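Local coordinates for protein nucleotidyltransferase (Thermus thermophilus HB8, PDB 1WWP) that is of unknown function but probably serves as the helical substrate-binding partner of a nucleotidyltransferase, at residues A26-F30 / F100-Y106. Sequence-based numbering, arbitrary orientation.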
ATOM      1  N   ALA A  26      -4.613  -9.387  -2.820  1.00 34.45           N
ATOM      2  CA  ALA A  26      -5.935  -8.762  -2.862  1.00 33.77           C
ATOM      3  C   ALA A  26      -5.852  -7.400  -2.175  1.00 29.57           C
ATOM      4  O   ALA A  26      -6.510  -6.451  -2.571  1.00 25.79           O
ATOM      5  CB  ALA A  26      -6.954  -9.632  -2.151  1.00 22.89           C
ATOM      6  N   ILE A  27      -5.028  -7.313  -1.142  1.00 33.36           N
ATOM      7  CA  ILE A  27      -4.886  -6.057  -0.417  1.00 34.29           C
ATOM      8  C   ILE A  27      -4.179  -5.018  -1.288  1.00 30.52           C
ATOM      9  O   ILE A  27      -4.568  -3.854  -1.328  1.00 32.52           O
ATOM     10  CB  ILE A  27      -4.119  -6.297   0.893  1.00 35.06           C
ATOM     11  CG1 ILE A  27      -4.995  -7.124   1.833  1.00 35.47           C
ATOM     12  CG2 ILE A  27      -3.703  -4.980   1.520  1.00 28.05           C
ATOM     13  CD1 ILE A  27      -4.259  -7.623   3.065  1.00 39.88           C
ATOM     14  N   GLN A  28      -3.146  -5.456  -1.997  1.00 31.91           N
ATOM     15  CA  GLN A  28      -2.407  -4.584  -2.895  1.00 27.81           C
ATOM     16  C   GLN A  28      -3.344  -4.061  -3.986  1.00 31.17           C
ATOM     17  O   GLN A  28      -3.351  -2.869  -4.298  1.00 34.48           O
ATOM     18  CB  GLN A  28      -1.234  -5.356  -3.527  1.00 25.66           C
ATOM     19  CG  GLN A  28      -0.572  -4.658  -4.716  1.00 27.55           C
ATOM     20  CD  GLN A  28       0.238  -3.416  -4.335  1.00 43.17           C
ATOM     21  OE1 GLN A  28       0.818  -2.765  -5.204  1.00 46.24           O
ATOM     22  NE2 GLN A  28       0.282  -3.090  -3.042  1.00 35.00           N
ATOM     23  N   ARG A  29      -4.150  -4.943  -4.562  1.00 29.32           N
ATOM     24  CA  ARG A  29      -5.070  -4.532  -5.622  1.00 26.03           C
ATOM     25  C   ARG A  29      -6.140  -3.601  -5.104  1.00 26.07           C
ATOM     26  O   ARG A  29      -6.577  -2.690  -5.800  1.00 24.84           O
ATOM     27  CB  ARG A  29      -5.704  -5.766  -6.273  1.00 34.16           C
ATOM     28  CG  ARG A  29      -4.667  -6.638  -6.963  1.00 35.68           C
ATOM     29  CD  ARG A  29      -5.248  -7.910  -7.615  1.00 31.88           C
ATOM     30  NE  ARG A  29      -4.166  -8.573  -8.340  1.00 42.22           N
ATOM     31  CZ  ARG A  29      -4.273  -9.685  -9.063  1.00 45.39           C
ATOM     32  NH1 ARG A  29      -5.441 -10.310  -9.191  1.00 44.96           N
ATOM     33  NH2 ARG A  29      -3.192 -10.174  -9.654  1.00 33.09           N
ATOM     34  N   PHE A  30      -6.591  -3.841  -3.884  1.00 26.51           N
ATOM     35  CA  PHE A  30      -7.578  -2.951  -3.297  1.00 27.25           C
ATOM     36  C   PHE A  30      -6.958  -1.537  -3.237  1.00 23.51           C
ATOM     37  O   PHE A  30      -7.613  -0.533  -3.535  1.00 29.02           O
ATOM     38  CB  PHE A  30      -7.924  -3.442  -1.887  1.00 29.11           C
ATOM     39  CG  PHE A  30      -8.565  -2.395  -1.020  1.00 34.91           C
ATOM     40  CD1 PHE A  30      -9.769  -1.809  -1.385  1.00 36.93           C
ATOM     41  CD2 PHE A  30      -7.943  -1.979   0.159  1.00 36.20           C
ATOM     42  CE1 PHE A  30     -10.349  -0.812  -0.588  1.00 45.82           C
ATOM     43  CE2 PHE A  30      -8.521  -0.973   0.969  1.00 36.91           C
ATOM     44  CZ  PHE A  30      -9.719  -0.394   0.592  1.00 34.91           C
ATOM     45  N   PHE A 100      -9.500  -8.294   4.326  1.00 39.75           N
ATOM     46  CA  PHE A 100      -9.956  -9.172   3.255  1.00 45.78           C
ATOM     47  C   PHE A 100     -11.449  -9.469   3.332  1.00 48.91           C
ATOM     48  O   PHE A 100     -12.105  -9.618   2.302  1.00 50.63           O
ATOM     49  CB  PHE A 100      -9.186 -10.496   3.264  1.00 46.26           C
ATOM     50  CG  PHE A 100      -9.537 -11.394   2.114  1.00 49.39           C
ATOM     51  CD1 PHE A 100      -9.061 -11.122   0.832  1.00 44.42           C
ATOM     52  CD2 PHE A 100     -10.403 -12.467   2.294  1.00 41.82           C
ATOM     53  CE1 PHE A 100      -9.447 -11.898  -0.252  1.00 48.45           C
ATOM     54  CE2 PHE A 100     -10.796 -13.253   1.210  1.00 47.98           C
ATOM     55  CZ  PHE A 100     -10.319 -12.968  -0.066  1.00 43.78           C
ATOM     56  N   ARG A 101     -11.984  -9.560   4.546  1.00 54.86           N
ATOM     57  CA  ARG A 101     -13.407  -9.846   4.729  1.00 58.14           C
ATOM     58  C   ARG A 101     -14.289  -8.714   4.213  1.00 55.44           C
ATOM     59  O   ARG A 101     -15.459  -8.928   3.882  1.00 58.29           O
ATOM     60  CB  ARG A 101     -13.730 -10.088   6.205  1.00 64.38           C
ATOM     61  CG  ARG A 101     -13.068 -11.316   6.818  1.00 75.61           C
ATOM     62  CD  ARG A 101     -13.571 -11.557   8.242  1.00 80.70           C
ATOM     63  NE  ARG A 101     -13.356 -10.394   9.102  1.00 87.37           N
ATOM     64  CZ  ARG A 101     -13.744 -10.315  10.370  1.00 89.12           C
ATOM     65  NH1 ARG A 101     -14.375 -11.334  10.940  1.00 88.13           N
ATOM     66  NH2 ARG A 101     -13.497  -9.214  11.071  1.00 88.54           N
ATOM     67  N   ARG A 102     -13.735  -7.513   4.135  1.00 50.30           N
ATOM     68  CA  ARG A 102     -14.513  -6.384   3.662  1.00 43.01           C
ATOM     69  C   ARG A 102     -14.386  -6.153   2.166  1.00 41.16           C
ATOM     70  O   ARG A 102     -15.241  -5.505   1.565  1.00 40.26           O
ATOM     71  CB  ARG A 102     -14.091  -5.127   4.411  1.00 48.00           C
ATOM     72  CG  ARG A 102     -14.253  -5.235   5.923  1.00 52.89           C
ATOM     73  CD  ARG A 102     -13.185  -4.443   6.656  1.00 50.58           C
ATOM     74  NE  ARG A 102     -13.104  -4.829   8.061  1.00 71.12           N
ATOM     75  CZ  ARG A 102     -12.206  -4.360   8.924  1.00 75.71           C
ATOM     76  NH1 ARG A 102     -11.297  -3.480   8.526  1.00 73.28           N
ATOM     77  NH2 ARG A 102     -12.219  -4.773  10.189  1.00 77.41           N
ATOM     78  N   LEU A 103     -13.332  -6.683   1.549  1.00 38.73           N
ATOM     79  CA  LEU A 103     -13.134  -6.454   0.121  1.00 36.09           C
ATOM     80  C   LEU A 103     -14.333  -6.747  -0.776  1.00 38.21           C
ATOM     81  O   LEU A 103     -14.588  -6.002  -1.724  1.00 35.88           O
ATOM     82  CB  LEU A 103     -11.907  -7.218  -0.382  1.00 35.94           C
ATOM     83  CG  LEU A 103     -10.589  -6.867   0.312  1.00 40.24           C
ATOM     84  CD1 LEU A 103      -9.443  -7.462  -0.490  1.00 43.87           C
ATOM     85  CD2 LEU A 103     -10.417  -5.348   0.424  1.00 40.03           C
ATOM     86  N   PRO A 104     -15.085  -7.832  -0.496  1.00 43.33           N
ATOM     87  CA  PRO A 104     -16.249  -8.166  -1.318  1.00 46.29           C
ATOM     88  C   PRO A 104     -17.162  -6.962  -1.516  1.00 48.54           C
ATOM     89  O   PRO A 104     -17.487  -6.594  -2.650  1.00 52.24           O
ATOM     90  CB  PRO A 104     -16.928  -9.272  -0.513  1.00 50.50           C
ATOM     91  CG  PRO A 104     -15.768  -9.970   0.123  1.00 49.58           C
ATOM     92  CD  PRO A 104     -14.915  -8.821   0.589  1.00 41.14           C
ATOM     93  N   ASP A 105     -17.577  -6.352  -0.406  1.00 47.48           N
ATOM     94  CA  ASP A 105     -18.455  -5.188  -0.455  1.00 48.58           C
ATOM     95  C   ASP A 105     -17.802  -4.004  -1.159  1.00 40.62           C
ATOM     96  O   ASP A 105     -18.445  -3.330  -1.959  1.00 41.77           O
ATOM     97  CB  ASP A 105     -18.869  -4.767   0.955  1.00 55.49           C
ATOM     98  CG  ASP A 105     -19.724  -5.814   1.648  1.00 69.78           C
ATOM     99  OD1 ASP A 105     -19.261  -6.967   1.782  1.00 76.08           O
ATOM    100  OD2 ASP A 105     -20.858  -5.485   2.063  1.00 75.44           O
ATOM    101  N   TYR A 106     -16.532  -3.743  -0.858  1.00 43.87           N
ATOM    102  CA  TYR A 106     -15.844  -2.620  -1.494  1.00 41.56           C
ATOM    103  C   TYR A 106     -15.850  -2.809  -3.001  1.00 39.20           C
ATOM    104  O   TYR A 106     -16.154  -1.881  -3.747  1.00 33.74           O
ATOM    105  CB  TYR A 106     -14.403  -2.497  -1.000  1.00 43.33           C
ATOM    106  CG  TYR A 106     -14.277  -2.194   0.464  1.00 41.58           C
ATOM    107  CD1 TYR A 106     -15.344  -1.648   1.180  1.00 44.81           C
ATOM    108  CD2 TYR A 106     -13.077  -2.423   1.142  1.00 41.19           C
ATOM    109  CE1 TYR A 106     -15.218  -1.340   2.532  1.00 35.25           C
ATOM    110  CE2 TYR A 106     -12.942  -2.114   2.502  1.00 33.40           C
ATOM    111  CZ  TYR A 106     -14.017  -1.577   3.183  1.00 33.49           C
ATOM    112  OH  TYR A 106     -13.902  -1.279   4.513  1.00 40.51           O
TER
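Over one face of the Phe30 ring sits a methyl group of Leu103: CD2 lies 4.2 Å from the ring centroid, a CH-pi contact. Farther round the same ring, Phe30 CE1 comes within 3.6 Å of Tyr106 CD2. The two aromatic planes are tilted by just 23°, yet they are slid so far apart, with centroids separated by 5.4 Å, that they hardly overlap. The Tyr106 ring also has the carbonyl oxygen of Arg102, one turn back in its own helix, over one face near the rim. The Phe100 ring is met differently: Ala26 CB arrives at its edge, in the ring plane, 3.9 Å from CE1.

Leu103 bridges Ala26 and Phe30. Its branches divide the work, CD1 reaching Ala26 CB at 3.7 Å while CD2 covers Phe30. With CG anti to the backbone N (chi1 161°), Phe30 sends its ring across to Leu103 and Tyr106. No hydrogen bond links the segments, so the grip is apolar; the Tyr106 hydroxyl is satisfied by Asp83, and Met80 of helix 71-86 touches both Phe30 and Tyr106. Arg29 turns away to a salt bridge with Asp24 of the second subunit, and Gln28 hydrogen-bonds Thr90 of that subunit.

The axes of segments 26-30 and 100-106 approach to 10.5 Å and cross at 42°, a buried helix-helix interface joining helices 20-49 and 93-116 in the core of an all-helical bundle, consistent with the nucleotidyltransferase substrate-binding family.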